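Local structure of proto-oncogene tyrosine-protein kinase receptor Ret (Danio rerio, 7AMK) at residues Ser383-Val388 with Trp421-Ala426; Val388-Cys393 with Val456-Gln461; Gly434-Asn439 with Leu471-Gln476. The protein is a receptor tyrosine kinase whose extracellular cadherin-like domains probably take part in recognising GDNF together with its co-receptor GFR alpha 1. The protein carries 4 engineered substitutions. All coordinates share one frame; numbering follows the deposited sequence.

How the contacts relate
All three contacts lie in the fourth cadherin-like domain, at the far end of the chain from its N-terminus. Contact 1 and contact 3 are close neighbours, with centres about 5 Å apart. Contact 2 sits further off, about 15 Å from the centre of contact 1 and about 17 Å from that of contact 3. Contact 1 stays within the three-stranded sheet of 384-388, 433-438 and 423-428. Contacts 2 and 3 bridge from that side to the four-stranded sheet, at strands 451-460 and 466-475. Val-388 belongs to both contact 1 and contact 2, whose segments alternate along the chain. Contact 1 closes before contact 3 opens. Together they trace one apolar core between two sheets.

Contact 1. Residues Ser383-Val388 with Trp421-Ala426; sequences SQIGKV and WAVSLA. With NAG (2-acetamido-2-deoxy-beta-D-glucopyranose), chain G; NAG (2-acetamido-2-deoxy-beta-D-glucopyranose), chain B.
Ile-385 and Val-423 meet through methyl groups, with CD1 of Ile-385 3.5 Å from CG2 of Val-423. The two side chains cross obliquely. The Ile-385 side chain is extended beyond CG1 (chi2 179°), and this carries CD1 out to the valine. Val-388 and Leu-425 form a second, looser pair. They reach toward each other tip to tip, Val-388 CG2 lying 4.1 Å from Leu-425 CD1. Leu-425 has CG anti to its backbone N (chi1 -167°), and the end of the side chain comes nearer to the valine than its first bond would suggest.

Trp-421 turns to the glycan instead. Both NAG units lie over the same face of its ring, toward the rim, with Trp-421 CZ2 3.5 Å from C5 of the second unit (chain B).

The touching parts of the two strands run 41° apart, and both are outer strands of a three-stranded antiparallel sheet. Strand 433-438 lies between them, and Leu-436 of that strand touches both Val-388 and Val-423. Ile-385 and Gly-386 both face Leu-436 in a classic beta bulge. Strand 401-407 packs against Val-388, Val-423 and Leu-425, while Phe-475 of strand 466-475 touches Val-423.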
loop_
_atom_site.group_PDB
_atom_site.type_symbol
_atom_site.label_atom_id
_atom_site.label_comp_id
_atom_site.label_asym_id
_atom_site.label_seq_id
_atom_site.Cartn_x
_atom_site.Cartn_y
_atom_site.Cartn_z
ATOM N N SER A 383 22.776 14.877 -20.470
ATOM C CA SER A 383 21.833 14.005 -21.152
ATOM C C SER A 383 22.011 12.565 -20.682
ATOM O O SER A 383 23.119 12.019 -20.716
ATOM C CB SER A 383 22.035 14.094 -22.661
ATOM O OG SER A 383 21.213 13.149 -23.324
ATOM N N GLN A 384 20.920 11.943 -20.242
ATOM C CA GLN A 384 20.982 10.534 -19.881
ATOM C C GLN A 384 21.370 9.697 -21.092
ATOM O O GLN A 384 20.872 9.910 -22.202
ATOM C CB GLN A 384 19.642 10.060 -19.321
ATOM C CG GLN A 384 19.334 10.598 -17.940
ATOM C CD GLN A 384 18.178 11.569 -17.931
ATOM O OE1 GLN A 384 17.855 12.191 -18.946
ATOM N NE2 GLN A 384 17.536 11.700 -16.776
ATOM N N ILE A 385 22.276 8.749 -20.873
ATOM C CA ILE A 385 22.776 7.874 -21.926
ATOM C C ILE A 385 22.160 6.479 -21.845
ATOM O O ILE A 385 21.803 5.893 -22.865
ATOM C CB ILE A 385 24.318 7.805 -21.858
ATOM C CG1 ILE A 385 24.917 9.205 -21.910
ATOM C CG2 ILE A 385 24.885 6.933 -22.977
ATOM C CD1 ILE A 385 26.420 9.204 -21.819
ATOM N N GLY A 386 22.040 5.927 -20.645
ATOM C CA GLY A 386 21.478 4.601 -20.471
ATOM C C GLY A 386 21.320 4.316 -18.996
ATOM O O GLY A 386 21.600 5.160 -18.142
ATOM N N LYS A 387 20.858 3.111 -18.697
ATOM C CA LYS A 387 20.620 2.712 -17.320
ATOM C C LYS A 387 21.306 1.383 -17.057
ATOM O O LYS A 387 21.532 0.589 -17.974
ATOM C CB LYS A 387 19.123 2.603 -17.007
ATOM C CG LYS A 387 18.612 3.680 -16.065
ATOM N N VAL A 388 21.656 1.164 -15.795
ATOM C CA VAL A 388 22.270 -0.080 -15.356
ATOM C C VAL A 388 21.480 -0.590 -14.166
ATOM O O VAL A 388 20.966 0.192 -13.359
ATOM C CB VAL A 388 23.761 0.084 -14.991
ATOM C CG1 VAL A 388 24.559 0.489 -16.222
ATOM C CG2 VAL A 388 23.933 1.104 -13.859
ATOM N N TRP A 421 36.192 10.820 -18.212
ATOM C CA TRP A 421 35.355 11.872 -17.649
ATOM C C TRP A 421 34.099 12.103 -18.467
ATOM O O TRP A 421 33.160 12.722 -17.963
ATOM C CB TRP A 421 36.130 13.186 -17.559
ATOM C CG TRP A 421 37.359 13.103 -16.736
ATOM C CD1 TRP A 421 37.706 12.101 -15.883
ATOM C CD2 TRP A 421 38.427 14.061 -16.690
ATOM N NE1 TRP A 421 38.919 12.374 -15.304
ATOM C CE2 TRP A 421 39.385 13.569 -15.783
ATOM C CE3 TRP A 421 38.665 15.286 -17.329
ATOM C CZ2 TRP A 421 40.563 14.261 -15.491
ATOM C CZ3 TRP A 421 39.831 15.973 -17.040
ATOM C CH2 TRP A 421 40.767 15.456 -16.129
ATOM N N ALA A 422 34.069 11.630 -19.716
ATOM C CA ALA A 422 32.961 11.949 -20.614
ATOM C C ALA A 422 31.637 11.429 -20.085
ATOM O O ALA A 422 30.575 11.961 -20.423
ATOM C CB ALA A 422 33.220 11.369 -22.002
ATOM N N VAL A 423 31.674 10.389 -19.270
ATOM C CA VAL A 423 30.469 9.748 -18.774
ATOM C C VAL A 423 30.578 9.630 -17.267
ATOM O O VAL A 423 31.666 9.397 -16.731
ATOM C CB VAL A 423 30.261 8.366 -19.425
ATOM C CG1 VAL A 423 29.290 7.531 -18.603
ATOM C CG2 VAL A 423 29.755 8.537 -20.856
ATOM N N SER A 424 29.456 9.823 -16.585
ATOM C CA SER A 424 29.371 9.634 -15.147
ATOM C C SER A 424 28.070 8.900 -14.843
ATOM O O SER A 424 27.253 8.647 -15.734
ATOM C CB SER A 424 29.454 10.970 -14.405
ATOM O OG SER A 424 29.533 10.749 -13.007
ATOM N N LEU A 425 27.872 8.559 -13.575
ATOM C CA LEU A 425 26.735 7.747 -13.168
ATOM C C LEU A 425 26.001 8.402 -12.007
ATOM O O LEU A 425 26.626 8.972 -11.108
ATOM C CB LEU A 425 27.190 6.336 -12.779
ATOM C CG LEU A 425 26.115 5.256 -12.615
ATOM C CD1 LEU A 425 26.739 3.882 -12.803
ATOM C CD2 LEU A 425 25.447 5.360 -11.245
ATOM N N ALA A 426 24.668 8.319 -12.032
ATOM C CA ALA A 426 23.834 8.860 -10.967
ATOM C C ALA A 426 22.921 7.780 -10.416
ATOM O O ALA A 426 22.359 6.977 -11.171
ATOM C CB ALA A 426 22.992 10.036 -11.453
HETATM C C1 NAG G . 33.330 15.213 -14.846
HETATM C C2 NAG G . 34.291 14.274 -14.123
HETATM C C3 NAG G . 35.308 15.067 -13.306
HETATM C C4 NAG G . 35.987 16.128 -14.165
HETATM C C5 NAG G . 34.950 16.972 -14.895
HETATM C C6 NAG G . 35.570 17.940 -15.875
HETATM C C7 NAG G . 33.315 12.085 -13.635
HETATM C C8 NAG G . 33.806 11.687 -14.995
HETATM N N2 NAG G . 33.572 13.344 -13.270
HETATM O O3 NAG G . 36.275 14.147 -12.810
HETATM O O4 NAG G . 36.745 17.010 -13.346
HETATM O O5 NAG G . 34.069 16.126 -15.647
HETATM O O6 NAG G . 34.585 18.557 -16.692
HETATM O O7 NAG G . 32.709 11.302 -12.901
HETATM C C1 NAG B . 38.118 16.617 -13.314
HETATM C C2 NAG B . 38.925 17.860 -12.988
HETATM C C3 NAG B . 40.407 17.509 -12.861
HETATM C C4 NAG B . 40.598 16.397 -11.836
HETATM C C5 NAG B . 39.707 15.200 -12.179
HETATM C C6 NAG B . 39.714 14.135 -11.108
HETATM C C7 NAG B . 37.743 19.800 -13.924
HETATM C C8 NAG B . 37.682 20.786 -15.053
HETATM N N2 NAG B . 38.722 18.891 -13.994
HETATM O O3 NAG B . 41.153 18.664 -12.485
HETATM O O4 NAG B . 41.964 15.995 -11.800
HETATM O O5 NAG B . 38.341 15.621 -12.318
HETATM O O6 NAG B . 38.548 14.211 -10.296
HETATM O O7 NAG B . 36.942 19.825 -12.990
#

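Contact 2. Residues Val388-Cys393 with Val456-Gln461; sequences VCVENC and VIAQEQ
Val-388 ends strand 384-388 and Val-390 opens a disulfide-closed type II beta turn; they pack on Val-456 and Ala-458 of strand 451-460, respectively. The turn runs from Val-390 to Cys-393. Its backbone bond goes from Cys-393 N to Val-390 O at 3.0 Å. Asn-392 has the positive phi (59°) expected at the third position of such a turn. A disulfide joins Cys-389 SG to Cys-393 SG at 2.0 Å, tying the residue before the turn to its last residue.

The contact itself is apolar and consists of two separate touches. The closer one sets Val-390 CG1 3.6 Å from Ala-458 CB. CG1 of Val-390 lies anti to its own carbonyl carbon (chi1 -74°), and this branch does the touching. The CA atoms of Val-390 and Ala-458 are 7.3 Å apart. The backbones are closer here than at Val-388 and Val-456, consistent with the small alanine side chain. The other touch is between Val-388 CG2 and Val-456 CG1, at 4.2 Å. Both of these valines direct their first side-chain bond toward the opposite segment. Cys-389, between Val-388 and Val-390, directs its first side-chain bond away from strand 451-460, and its SG is bonded to Cys-393.

Other residues fix the loop from outside. The Val-390 N is hydrogen-bonded to Tyr-403 OH, and the Cys-389 N to Tyr-371 OH. Glu-391 forms a salt bridge with Arg-365, and it also packs on Lys-304 of the second subunit.

All four touching residues are buried. A chain leaving strand 384-388 thus lays its valines on the inner face of the four-stranded sheet, as expected where the two layers of a cadherin-like beta sandwich meet.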
loop_
_atom_site.group_PDB
_atom_site.type_symbol
_atom_site.label_atom_id
_atom_site.label_comp_id
_atom_site.label_asym_id
_atom_site.label_seq_id
_atom_site.Cartn_x
_atom_site.Cartn_y
_atom_site.Cartn_z
ATOM N N VAL A 388 21.656 1.164 -15.795
ATOM C CA VAL A 388 22.270 -0.080 -15.356
ATOM C C VAL A 388 21.480 -0.590 -14.166
ATOM O O VAL A 388 20.966 0.192 -13.359
ATOM C CB VAL A 388 23.761 0.084 -14.991
ATOM C CG1 VAL A 388 24.559 0.489 -16.222
ATOM C CG2 VAL A 388 23.933 1.104 -13.859
ATOM N N CYS A 389 21.393 -1.914 -14.057
ATOM C CA CYS A 389 20.496 -2.542 -13.100
ATOM C C CYS A 389 20.902 -4.003 -12.914
ATOM O O CYS A 389 21.082 -4.727 -13.898
ATOM C CB CYS A 389 19.058 -2.365 -13.623
ATOM S SG CYS A 389 17.649 -3.295 -12.928
ATOM N N VAL A 390 21.087 -4.439 -11.664
ATOM C CA VAL A 390 21.319 -5.861 -11.396
ATOM C C VAL A 390 20.048 -6.641 -11.724
ATOM O O VAL A 390 18.989 -6.052 -11.949
ATOM C CB VAL A 390 21.746 -6.111 -9.934
ATOM C CG1 VAL A 390 23.191 -5.675 -9.705
ATOM C CG2 VAL A 390 20.789 -5.398 -8.977
ATOM N N GLU A 391 20.132 -7.965 -11.741
ATOM C CA GLU A 391 18.983 -8.774 -12.134
ATOM C C GLU A 391 17.772 -8.473 -11.250
ATOM O O GLU A 391 17.861 -8.470 -10.017
ATOM C CB GLU A 391 19.345 -10.261 -12.078
ATOM C CG GLU A 391 18.240 -11.208 -12.551
ATOM C CD GLU A 391 18.617 -12.669 -12.367
ATOM O OE1 GLU A 391 19.646 -13.092 -12.937
ATOM O OE2 GLU A 391 17.903 -13.389 -11.636
ATOM N N ASN A 392 16.643 -8.183 -11.896
ATOM C CA ASN A 392 15.352 -7.923 -11.250
ATOM C C ASN A 392 15.396 -6.743 -10.286
ATOM O O ASN A 392 14.484 -6.583 -9.465
ATOM C CB ASN A 392 14.822 -9.167 -10.527
ATOM C CG ASN A 392 14.341 -10.237 -11.490
ATOM O OD1 ASN A 392 13.683 -9.945 -12.489
ATOM N ND2 ASN A 392 14.675 -11.482 -11.200
ATOM N N CYS A 393 16.424 -5.896 -10.401
ATOM C CA CYS A 393 16.543 -4.735 -9.524
ATOM C C CYS A 393 15.279 -3.880 -9.522
ATOM O O CYS A 393 14.988 -3.221 -8.519
ATOM C CB CYS A 393 17.744 -3.881 -9.934
ATOM S SG CYS A 393 17.304 -2.530 -11.061
ATOM N N VAL A 456 31.177 -1.612 -14.482
ATOM C CA VAL A 456 30.141 -1.149 -13.574
ATOM C C VAL A 456 30.147 -2.054 -12.357
ATOM O O VAL A 456 30.200 -3.291 -12.484
ATOM C CB VAL A 456 28.757 -1.146 -14.235
ATOM C CG1 VAL A 456 27.770 -0.520 -13.282
ATOM C CG2 VAL A 456 28.802 -0.419 -15.579
ATOM N N ILE A 457 30.106 -1.443 -11.177
ATOM C CA ILE A 457 30.145 -2.157 -9.906
ATOM C C ILE A 457 28.884 -1.810 -9.142
ATOM O O ILE A 457 28.625 -0.634 -8.864
ATOM C CB ILE A 457 31.397 -1.807 -9.085
ATOM C CG1 ILE A 457 32.653 -2.146 -9.886
ATOM C CG2 ILE A 457 31.397 -2.568 -7.776
ATOM C CD1 ILE A 457 33.970 -1.820 -9.175
ATOM N N ALA A 458 28.093 -2.826 -8.819
ATOM C CA ALA A 458 26.953 -2.663 -7.941
ATOM C C ALA A 458 27.328 -3.192 -6.570
ATOM O O ALA A 458 28.122 -4.127 -6.462
ATOM C CB ALA A 458 25.725 -3.395 -8.478
ATOM N N GLN A 459 26.760 -2.590 -5.528
ATOM C CA GLN A 459 27.054 -2.964 -4.148
ATOM C C GLN A 459 25.752 -2.937 -3.355
ATOM O O GLN A 459 25.127 -1.880 -3.221
ATOM C CB GLN A 459 28.103 -2.018 -3.521
ATOM C CG GLN A 459 28.336 -2.255 -2.013
ATOM C CD GLN A 459 29.481 -1.426 -1.395
ATOM O OE1 GLN A 459 30.285 -0.799 -2.096
ATOM N NE2 GLN A 459 29.551 -1.437 -0.073
ATOM N N GLU A 460 25.349 -4.098 -2.840
ATOM C CA GLU A 460 24.259 -4.168 -1.875
ATOM C C GLU A 460 24.772 -3.671 -0.526
ATOM O O GLU A 460 25.885 -4.009 -0.118
ATOM C CB GLU A 460 23.739 -5.608 -1.781
ATOM C CG GLU A 460 22.385 -5.771 -1.090
ATOM C CD GLU A 460 22.496 -5.876 0.425
ATOM O OE1 GLU A 460 23.428 -6.551 0.917
ATOM O OE2 GLU A 460 21.639 -5.293 1.126
ATOM N N GLN A 461 23.970 -2.855 0.165
ATOM C CA GLN A 461 24.508 -2.107 1.305
ATOM C C GLN A 461 24.546 -2.940 2.585
ATOM O O GLN A 461 25.570 -2.981 3.273
ATOM C CB GLN A 461 23.707 -0.819 1.530
ATOM C CG GLN A 461 23.993 0.294 0.512
ATOM C CD GLN A 461 25.470 0.407 0.141
ATOM O OE1 GLN A 461 25.919 -0.195 -0.832
ATOM N NE2 GLN A 461 26.225 1.196 0.907
#

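Contact 3. Residues Gly434-Asn439 with Leu471-Gln476; sequences GVLYVN and LTVSFQ. With FUC (alpha-L-fucopyranose), chain C; NAG (2-acetamido-2-deoxy-beta-D-glucopyranose), chain G.
Leu-436 and Leu-471 form the tight part of this contact. Their side chains reach toward each other tip to tip. Leu-436 CD2 is 3.4 Å from Leu-471 CD1, closer than usual for two carbons. The same CD2 of Leu-436 lies 3.7 Å from Leu-471 CD2, so one methyl sits against both branches of the other leucine. Leu-471 has CG anti to its backbone N (chi1 -178°), which sends both its methyls across toward strand 433-438. Phe-373 of strand 371-375 touches both leucines and adds to the packing around them.

Beyond this pair the contact slackens. Val-473 CG2 stands 4.4 Å from Leu-436 CD2. Further along, Val-438 CG1 and Phe-475 CE1 are 4.7 Å apart and only border each other.

Asn-439, just past the strand, carries the sugar. Asn-439 ND2 is bonded to C1 of the first NAG at 1.4 Å, the link of an N-glycan. The fucose of this glycan is modelled so close to Asn-439 OD1 that its exact placement is doubtful. Tyr-437, two residues before Asn-439, is partly exposed, and its hydroxyl makes a weak hydrogen bond with Ser-424 OG.

The two strands belong to different sheets, and their nearest CA atoms, in Leu-436 and Val-473, are 9.8 Å apart. Such spacing suits two layers whose side chains meet in the middle. Buried leucines between the layers and a glycan just past a strand end fit a glycosylated cadherin-like beta sandwich.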
loop_
_atom_site.group_PDB
_atom_site.type_symbol
_atom_site.label_atom_id
_atom_site.label_comp_id
_atom_site.label_asym_id
_atom_site.label_seq_id
_atom_site.Cartn_x
_atom_site.Cartn_y
_atom_site.Cartn_z
ATOM N N GLY A 434 20.797 2.494 -12.027
ATOM C CA GLY A 434 21.871 3.425 -12.341
ATOM C C GLY A 434 21.588 4.110 -13.666
ATOM O O GLY A 434 21.130 3.468 -14.616
ATOM N N VAL A 435 21.847 5.415 -13.717
ATOM C CA VAL A 435 21.604 6.220 -14.913
ATOM C C VAL A 435 22.937 6.766 -15.413
ATOM O O VAL A 435 23.585 7.562 -14.721
ATOM C CB VAL A 435 20.611 7.364 -14.645
ATOM C CG1 VAL A 435 20.582 8.341 -15.830
ATOM C CG2 VAL A 435 19.212 6.799 -14.336
ATOM N N LEU A 436 23.340 6.334 -16.611
ATOM C CA LEU A 436 24.508 6.868 -17.298
ATOM C C LEU A 436 24.164 8.173 -18.010
ATOM O O LEU A 436 23.173 8.258 -18.738
ATOM C CB LEU A 436 25.036 5.845 -18.301
ATOM C CG LEU A 436 25.989 4.807 -17.707
ATOM C CD1 LEU A 436 25.252 3.735 -16.893
ATOM C CD2 LEU A 436 26.844 4.192 -18.801
ATOM N N TYR A 437 24.994 9.188 -17.812
ATOM C CA TYR A 437 24.787 10.473 -18.452
ATOM C C TYR A 437 26.139 11.031 -18.858
ATOM O O TYR A 437 27.188 10.595 -18.373
ATOM C CB TYR A 437 24.056 11.461 -17.534
ATOM C CG TYR A 437 24.778 11.705 -16.228
ATOM C CD1 TYR A 437 24.811 10.731 -15.235
ATOM C CD2 TYR A 437 25.431 12.906 -15.986
ATOM C CE1 TYR A 437 25.479 10.949 -14.036
ATOM C CE2 TYR A 437 26.105 13.134 -14.786
ATOM C CZ TYR A 437 26.124 12.154 -13.815
ATOM O OH TYR A 437 26.785 12.384 -12.626
ATOM N N VAL A 438 26.102 11.998 -19.756
ATOM C CA VAL A 438 27.326 12.639 -20.213
ATOM C C VAL A 438 27.787 13.640 -19.162
ATOM O O VAL A 438 26.983 14.243 -18.439
ATOM C CB VAL A 438 27.111 13.316 -21.582
ATOM C CG1 VAL A 438 26.391 12.378 -22.537
ATOM C CG2 VAL A 438 26.334 14.593 -21.410
ATOM N N ASN A 439 29.100 13.813 -19.068
ATOM C CA ASN A 439 29.660 14.766 -18.124
ATOM C C ASN A 439 30.489 15.813 -18.861
ATOM O O ASN A 439 29.996 16.911 -19.137
ATOM C CB ASN A 439 30.481 14.028 -17.063
ATOM C CG ASN A 439 31.299 14.969 -16.190
ATOM O OD1 ASN A 439 30.926 16.131 -15.982
ATOM N ND2 ASN A 439 32.425 14.467 -15.681
ATOM N N LEU A 471 31.013 -2.552 -19.598
ATOM C CA LEU A 471 30.178 -1.509 -20.191
ATOM C C LEU A 471 31.006 -0.727 -21.199
ATOM O O LEU A 471 32.073 -0.208 -20.849
ATOM C CB LEU A 471 29.608 -0.583 -19.099
ATOM C CG LEU A 471 28.654 0.551 -19.479
ATOM C CD1 LEU A 471 27.792 0.941 -18.275
ATOM C CD2 LEU A 471 29.398 1.770 -20.038
ATOM N N THR A 472 30.513 -0.636 -22.441
ATOM C CA THR A 472 31.149 0.166 -23.480
ATOM C C THR A 472 30.217 1.281 -23.937
ATOM O O THR A 472 29.010 1.077 -24.087
ATOM C CB THR A 472 31.559 -0.683 -24.692
ATOM O OG1 THR A 472 30.409 -1.331 -25.247
ATOM C CG2 THR A 472 32.598 -1.730 -24.294
ATOM N N VAL A 473 30.786 2.459 -24.166
ATOM C CA VAL A 473 30.064 3.606 -24.698
ATOM C C VAL A 473 30.751 4.040 -25.985
ATOM O O VAL A 473 31.967 4.256 -26.003
ATOM C CB VAL A 473 30.009 4.761 -23.683
ATOM C CG1 VAL A 473 29.252 5.936 -24.270
ATOM C CG2 VAL A 473 29.370 4.296 -22.376
ATOM N N SER A 474 29.979 4.170 -27.060
ATOM C CA SER A 474 30.524 4.556 -28.358
ATOM C C SER A 474 29.896 5.875 -28.779
ATOM O O SER A 474 28.686 5.945 -29.022
ATOM C CB SER A 474 30.280 3.473 -29.409
ATOM O OG SER A 474 30.673 3.941 -30.690
ATOM N N PHE A 475 30.716 6.915 -28.867
ATOM C CA PHE A 475 30.264 8.236 -29.287
ATOM C C PHE A 475 30.378 8.332 -30.806
ATOM O O PHE A 475 31.480 8.455 -31.351
ATOM C CB PHE A 475 31.081 9.329 -28.604
ATOM C CG PHE A 475 30.867 9.407 -27.128
ATOM C CD1 PHE A 475 29.866 10.206 -26.601
ATOM C CD2 PHE A 475 31.660 8.671 -26.263
ATOM C CE1 PHE A 475 29.661 10.278 -25.236
ATOM C CE2 PHE A 475 31.461 8.736 -24.892
ATOM C CZ PHE A 475 30.460 9.543 -24.379
ATOM N N GLN A 476 29.241 8.294 -31.484
ATOM C CA GLN A 476 29.220 8.269 -32.935
ATOM C C GLN A 476 28.469 9.475 -33.499
ATOM O O GLN A 476 28.783 9.960 -34.588
ATOM C CB GLN A 476 28.586 6.960 -33.420
HETATM C C1 FUC C . 33.771 19.444 -15.897
HETATM C C2 FUC C . 33.413 20.705 -16.748
HETATM C C3 FUC C . 32.418 20.354 -17.882
HETATM C C4 FUC C . 31.211 19.571 -17.327
HETATM C C5 FUC C . 31.728 18.358 -16.541
HETATM C C6 FUC C . 30.632 17.473 -15.930
HETATM O O2 FUC C . 34.567 21.397 -17.258
HETATM O O3 FUC C . 31.927 21.542 -18.486
HETATM O O4 FUC C . 30.423 20.408 -16.482
HETATM O O5 FUC C . 32.600 18.778 -15.468
HETATM C C1 NAG G . 33.330 15.213 -14.846
HETATM C C2 NAG G . 34.291 14.274 -14.123
HETATM C C3 NAG G . 35.308 15.067 -13.306
HETATM C C4 NAG G . 35.987 16.128 -14.165
HETATM C C5 NAG G . 34.950 16.972 -14.895
HETATM C C6 NAG G . 35.570 17.940 -15.875
HETATM C C7 NAG G . 33.315 12.085 -13.635
HETATM C C8 NAG G . 33.806 11.687 -14.995
HETATM N N2 NAG G . 33.572 13.344 -13.270
HETATM O O3 NAG G . 36.275 14.147 -12.810
HETATM O O4 NAG G . 36.745 17.010 -13.346
HETATM O O5 NAG G . 34.069 16.126 -15.647
HETATM O O6 NAG G . 34.585 18.557 -16.692
HETATM O O7 NAG G . 32.709 11.302 -12.901
#